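PDB 4F53: SusD homolog from Bacteroides ovatus, which probably binds glycans, perhaps mucin O-glycans, at the bacterial outer membrane as a SusD-like lipoprotein. Local coordinates for residues D37-E42 with R120-L125; I134-V139 with Y156-E161. All blocks are in the same frame, centred on the assembly; numbering follows the deposited sequence.

Helix 110-131 and helix 152-173 follow each other in the chain and pack side by side, and the two interactions tie a loop to each. Interaction 1 sets the loop 37-42 on one flank of helix 110-131; interaction 2 folds the connection between the two helices back onto helix 152-173. Their centres lie about 15 Å apart, yet they touch: M124 C and M159 CE are 3.4 Å apart, and the guanidinium of R120 makes a cation-pi contact with Y136. Interaction 1 is wholly buried, whereas interaction 2 reaches the surface, where the side chain of K158 lies about 4 Å from a bound acetate, probably from the crystallisation liquor, and about 10 Å from a calcium ion.

Interaction 1 (D37-E42 with R120-L125); sequences DLMMPE and RIVVML
M39, a selenomethionine, lays its side chain, from CB to SE, obliquely across V122, with SE 3.7 Å from V122 CG1 and CG 3.8 Å from the same methyl. Both V122 methyls and its CB meet the selenium, so the large, polarisable atom rests on the fork of the branched residue. The M39 chain leaves with CG beside its backbone N (chi1 -61°) and bends at chi3 (-76°), which turns the terminal methyl aside and leaves SE bearing on the valine. Beside this pair, V123 works with one branch: V123 CG2 lies 3.5 Å from L38 O and 3.9 Å from L38 CB. Backbone and side chain are thus met by a single methyl, and a small residue suits the close approach, since M39 CA and V123 CA are 5.0 Å apart.

The touching residues of the loop belong to a type I beta turn from D37 to M40, which follows helix 25-37 and leads towards helix 44-58 within the helix-rich, TPR-like SusD fold. M40 N bonds back to D37 O at 3.3 Å, leaving L38 and M39 as the two central residues, which supply the loop's contacts to helix 110-131. D37 OD1 accepts the backbone N-H of E42 on its syn side, 3.2 Å from E42 N and 17° out of the carboxylate plane. The E42 carboxylate is itself held by a salt bridge to R243 and by backbone N-H groups of A246, D247 and H248, while R126 NH1 donates a hydrogen bond to M39 O.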
loop_
_atom_site.group_PDB
_atom_site.type_symbol
_atom_site.label_atom_id
_atom_site.label_comp_id
_atom_site.label_asym_id
_atom_site.label_seq_id
_atom_site.Cartn_x
_atom_site.Cartn_y
_atom_site.Cartn_z
ATOM N N ASP A 37 7.475 11.761 7.441
ATOM C CA ASP A 37 6.596 12.055 6.325
ATOM C C ASP A 37 6.726 11.050 5.167
ATOM O O ASP A 37 5.721 10.712 4.543
ATOM C CB ASP A 37 6.899 13.477 5.824
ATOM C CG ASP A 37 6.173 13.854 4.538
ATOM O OD1 ASP A 37 4.950 13.634 4.461
ATOM O OD2 ASP A 37 6.843 14.294 3.594
ATOM N N LEU A 38 7.944 10.584 4.884
ATOM C CA LEU A 38 8.244 9.732 3.725
ATOM C C LEU A 38 7.665 8.313 3.814
ATOM O O LEU A 38 7.693 7.595 2.798
ATOM C CB LEU A 38 9.763 9.708 3.424
ATOM C CG LEU A 38 10.276 11.076 2.915
ATOM C CD1 LEU A 38 11.789 11.202 3.066
ATOM C CD2 LEU A 38 9.776 11.385 1.480
HETATM N N MSE A 39 7.064 7.927 4.963
HETATM C CA MSE A 39 6.395 6.610 5.050
HETATM C C MSE A 39 5.166 6.549 4.124
HETATM O O MSE A 39 4.806 5.489 3.615
HETATM C CB MSE A 39 5.956 6.317 6.501
HETATM C CG MSE A 39 7.146 6.277 7.476
HETATM SE SE MSE A 39 6.650 5.405 9.143
HETATM C CE MSE A 39 5.674 6.786 9.900
HETATM N N MSE A 40 4.507 7.703 3.950
HETATM C CA MSE A 40 3.291 7.906 3.144
HETATM C C MSE A 40 3.357 9.378 2.711
HETATM O O MSE A 40 2.743 10.244 3.349
HETATM C CB MSE A 40 2.058 7.573 4.011
HETATM C CG MSE A 40 0.801 7.332 3.193
HETATM SE SE MSE A 40 0.908 5.705 2.102
HETATM C CE MSE A 40 1.056 4.439 3.584
ATOM N N PRO A 41 4.225 9.687 1.710
ATOM C CA PRO A 41 4.558 11.097 1.419
ATOM C C PRO A 41 3.400 12.020 1.075
ATOM O O PRO A 41 2.484 11.665 0.356
ATOM C CB PRO A 41 5.552 11.017 0.263
ATOM C CG PRO A 41 5.518 9.588 -0.206
ATOM C CD PRO A 41 5.089 8.760 0.939
ATOM N N GLU A 42 3.472 13.223 1.641
ATOM C CA GLU A 42 2.512 14.298 1.481
ATOM C C GLU A 42 2.756 15.114 0.199
ATOM O O GLU A 42 1.768 15.529 -0.424
ATOM C CB GLU A 42 2.562 15.218 2.697
ATOM C CG GLU A 42 1.525 16.318 2.643
ATOM C CD GLU A 42 1.546 17.315 3.779
ATOM O OE1 GLU A 42 1.848 16.914 4.924
ATOM O OE2 GLU A 42 1.224 18.494 3.525
ATOM N N ARG A 120 13.137 4.608 8.415
ATOM C CA ARG A 120 13.981 3.995 7.381
ATOM C C ARG A 120 13.462 2.610 6.981
ATOM O O ARG A 120 13.342 2.336 5.795
ATOM C CB ARG A 120 15.425 3.874 7.878
ATOM C CG ARG A 120 16.381 3.537 6.774
ATOM C CD ARG A 120 17.693 3.122 7.376
ATOM N NE ARG A 120 18.632 2.742 6.329
ATOM C CZ ARG A 120 19.681 1.959 6.520
ATOM N NH1 ARG A 120 19.931 1.457 7.722
ATOM N NH2 ARG A 120 20.484 1.663 5.511
ATOM N N ILE A 121 13.140 1.748 7.977
ATOM C CA ILE A 121 12.592 0.416 7.731
ATOM C C ILE A 121 11.268 0.515 6.927
ATOM O O ILE A 121 11.183 -0.098 5.873
ATOM C CB ILE A 121 12.435 -0.388 9.048
ATOM C CG1 ILE A 121 13.831 -0.700 9.622
ATOM C CG2 ILE A 121 11.634 -1.683 8.794
ATOM C CD1 ILE A 121 13.885 -1.234 11.046
ATOM N N VAL A 122 10.294 1.334 7.373
ATOM C CA VAL A 122 8.984 1.497 6.709
ATOM C C VAL A 122 9.158 2.040 5.267
ATOM O O VAL A 122 8.515 1.527 4.347
ATOM C CB VAL A 122 8.004 2.404 7.535
ATOM C CG1 VAL A 122 6.648 2.559 6.841
ATOM C CG2 VAL A 122 7.817 1.883 8.957
ATOM N N VAL A 123 10.025 3.063 5.075
ATOM C CA VAL A 123 10.245 3.703 3.773
ATOM C C VAL A 123 10.930 2.725 2.823
ATOM O O VAL A 123 10.464 2.521 1.706
ATOM C CB VAL A 123 11.038 5.033 3.898
ATOM C CG1 VAL A 123 11.411 5.589 2.523
ATOM C CG2 VAL A 123 10.234 6.057 4.681
HETATM N N MSE A 124 12.008 2.106 3.276
HETATM C CA MSE A 124 12.770 1.185 2.441
HETATM C C MSE A 124 12.038 -0.157 2.281
HETATM O O MSE A 124 12.302 -0.863 1.311
HETATM C CB MSE A 124 14.218 1.050 2.942
HETATM C CG MSE A 124 14.967 2.381 2.843
HETATM SE SE MSE A 124 15.012 3.081 1.001
HETATM C CE MSE A 124 15.019 5.053 1.331
ATOM N N LEU A 125 11.069 -0.456 3.161
ATOM C CA LEU A 125 10.170 -1.617 3.003
ATOM C C LEU A 125 9.334 -1.413 1.730
ATOM O O LEU A 125 9.207 -2.346 0.970
ATOM C CB LEU A 125 9.256 -1.836 4.231
ATOM C CG LEU A 125 8.311 -3.066 4.215
ATOM C CD1 LEU A 125 9.109 -4.392 4.157
ATOM C CD2 LEU A 125 7.405 -3.063 5.440
#

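Interaction 2 (I134-V139 with Y156-E161); sequences IPYSKV and YAKMLE
Y136 projects its ring from the loop between two side chains of helix 152-173, K158 and M159. From CB the chain sets out with CG opposite the backbone N (chi1 -168°), a course that carries the ring towards the helix. One flank comes first: Y136 CD2 lies 3.9 Å from K158 CD, and Y136 CE2 lies 3.6 Å from K158 CE. On the other flank Y136 CE1 meets the methyl M159 CE at 3.8 Å. Further out CZ touches both M159 CG and CE, and the tip, Y136 OH, ends 3.6 Å from M159 CG. The M159 chain, extended beyond CG, carries SE and CE alongside the ring in an oblique Met-aromatic contact. A long flat ring suits this place, reaching from the loop to both helices and giving K158 one side and M159 the other.

S137 adds a small outer contact, its CB packing on K158 CD, and its short side chain fits this solvent-facing edge. Lysine suits the same border: its methylenes pack obliquely against the CD2 and CE2 side of the ring, while the bend at chi4 goes with NZ reaching D162 in a salt bridge. R120, I121 and M124 of helix 110-131 also meet the tyrosine. An interhelical connection thus packs its tyrosine against two successive, roughly antiparallel helices, as suits the largely helical, TPR-like core of a SusD homolog.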
loop_
_atom_site.group_PDB
_atom_site.type_symbol
_atom_site.label_atom_id
_atom_site.label_comp_id
_atom_site.label_asym_id
_atom_site.label_seq_id
_atom_site.Cartn_x
_atom_site.Cartn_y
_atom_site.Cartn_z
ATOM N N ILE A 134 17.837 -4.119 -3.279
ATOM C CA ILE A 134 18.016 -2.655 -3.263
ATOM C C ILE A 134 19.300 -2.273 -2.489
ATOM O O ILE A 134 19.720 -3.041 -1.609
ATOM C CB ILE A 134 16.761 -1.919 -2.623
ATOM C CG1 ILE A 134 16.510 -2.355 -1.152
ATOM C CG2 ILE A 134 15.481 -2.000 -3.491
ATOM C CD1 ILE A 134 15.785 -1.325 -0.276
ATOM N N PRO A 135 19.896 -1.076 -2.714
ATOM C CA PRO A 135 20.979 -0.641 -1.816
ATOM C C PRO A 135 20.378 -0.369 -0.425
ATOM O O PRO A 135 19.382 0.364 -0.301
ATOM C CB PRO A 135 21.543 0.628 -2.480
ATOM C CG PRO A 135 20.785 0.809 -3.750
ATOM C CD PRO A 135 19.558 -0.029 -3.702
ATOM N N TYR A 136 20.904 -1.051 0.610
ATOM C CA TYR A 136 20.384 -0.911 1.970
ATOM C C TYR A 136 21.534 -0.865 3.013
ATOM O O TYR A 136 21.911 0.228 3.453
ATOM C CB TYR A 136 19.329 -1.997 2.297
ATOM C CG TYR A 136 18.570 -1.702 3.570
ATOM C CD1 TYR A 136 17.678 -0.630 3.644
ATOM C CD2 TYR A 136 18.785 -2.451 4.721
ATOM C CE1 TYR A 136 17.028 -0.309 4.841
ATOM C CE2 TYR A 136 18.125 -2.152 5.913
ATOM C CZ TYR A 136 17.261 -1.070 5.972
ATOM O OH TYR A 136 16.628 -0.751 7.143
ATOM N N SER A 137 22.116 -2.016 3.372
ATOM C CA SER A 137 23.191 -2.071 4.373
ATOM C C SER A 137 24.482 -1.378 3.917
ATOM O O SER A 137 25.266 -0.978 4.776
ATOM C CB SER A 137 23.506 -3.510 4.772
ATOM O OG SER A 137 24.094 -4.252 3.718
ATOM N N LYS A 138 24.701 -1.208 2.601
ATOM C CA LYS A 138 25.959 -0.599 2.139
ATOM C C LYS A 138 25.791 0.830 1.564
ATOM O O LYS A 138 26.669 1.277 0.825
ATOM C CB LYS A 138 26.638 -1.508 1.102
ATOM C CG LYS A 138 27.043 -2.857 1.661
ATOM C CD LYS A 138 27.274 -3.835 0.547
ATOM C CE LYS A 138 27.665 -5.187 1.079
ATOM N NZ LYS A 138 27.699 -6.201 -0.006
ATOM N N VAL A 139 24.708 1.557 1.929
ATOM C CA VAL A 139 24.470 2.913 1.421
ATOM C C VAL A 139 25.544 3.886 1.963
ATOM O O VAL A 139 25.833 3.910 3.171
ATOM C CB VAL A 139 23.034 3.467 1.648
ATOM C CG1 VAL A 139 21.996 2.653 0.890
ATOM C CG2 VAL A 139 22.689 3.553 3.130
ATOM N N TYR A 156 15.223 -7.784 4.404
ATOM C CA TYR A 156 14.228 -8.192 5.398
ATOM C C TYR A 156 14.896 -8.660 6.701
ATOM O O TYR A 156 14.453 -8.258 7.771
ATOM C CB TYR A 156 13.308 -9.300 4.828
ATOM C CG TYR A 156 12.029 -8.752 4.222
ATOM C CD1 TYR A 156 12.045 -8.058 3.007
ATOM C CD2 TYR A 156 10.808 -8.921 4.862
ATOM C CE1 TYR A 156 10.868 -7.554 2.447
ATOM C CE2 TYR A 156 9.630 -8.406 4.322
ATOM C CZ TYR A 156 9.663 -7.727 3.111
ATOM O OH TYR A 156 8.493 -7.214 2.601
ATOM N N ALA A 157 15.983 -9.458 6.613
ATOM C CA ALA A 157 16.687 -9.964 7.794
ATOM C C ALA A 157 17.306 -8.819 8.605
ATOM O O ALA A 157 17.151 -8.804 9.826
ATOM C CB ALA A 157 17.753 -10.974 7.399
ATOM N N LYS A 158 17.960 -7.846 7.937
ATOM C CA LYS A 158 18.547 -6.700 8.638
ATOM C C LYS A 158 17.429 -5.838 9.280
ATOM O O LYS A 158 17.515 -5.516 10.462
ATOM C CB LYS A 158 19.438 -5.863 7.713
ATOM C CG LYS A 158 20.024 -4.658 8.416
ATOM C CD LYS A 158 21.046 -3.891 7.597
ATOM C CE LYS A 158 21.094 -2.427 7.999
ATOM N NZ LYS A 158 21.372 -2.219 9.455
HETATM N N MSE A 159 16.363 -5.537 8.532
HETATM C CA MSE A 159 15.224 -4.763 9.021
HETATM C C MSE A 159 14.591 -5.393 10.244
HETATM O O MSE A 159 14.334 -4.688 11.221
HETATM C CB MSE A 159 14.133 -4.616 7.933
HETATM C CG MSE A 159 14.485 -3.614 6.828
HETATM SE SE MSE A 159 13.064 -3.632 5.484
HETATM C CE MSE A 159 13.716 -2.101 4.541
ATOM N N LEU A 160 14.339 -6.716 10.198
ATOM C CA LEU A 160 13.675 -7.432 11.296
ATOM C C LEU A 160 14.560 -7.454 12.542
ATOM O O LEU A 160 14.059 -7.223 13.646
ATOM C CB LEU A 160 13.217 -8.845 10.887
ATOM C CG LEU A 160 11.872 -8.879 10.113
ATOM C CD1 LEU A 160 11.738 -10.168 9.268
ATOM C CD2 LEU A 160 10.659 -8.738 11.071
ATOM N N GLU A 161 15.879 -7.615 12.360
ATOM C CA GLU A 161 16.847 -7.616 13.450
ATOM C C GLU A 161 16.945 -6.211 14.085
ATOM O O GLU A 161 16.992 -6.093 15.309
ATOM C CB GLU A 161 18.198 -8.080 12.917
ATOM C CG GLU A 161 19.303 -8.098 13.956
ATOM C CD GLU A 161 20.570 -8.820 13.540
ATOM O OE1 GLU A 161 20.489 -9.761 12.718
ATOM O OE2 GLU A 161 21.647 -8.462 14.065
#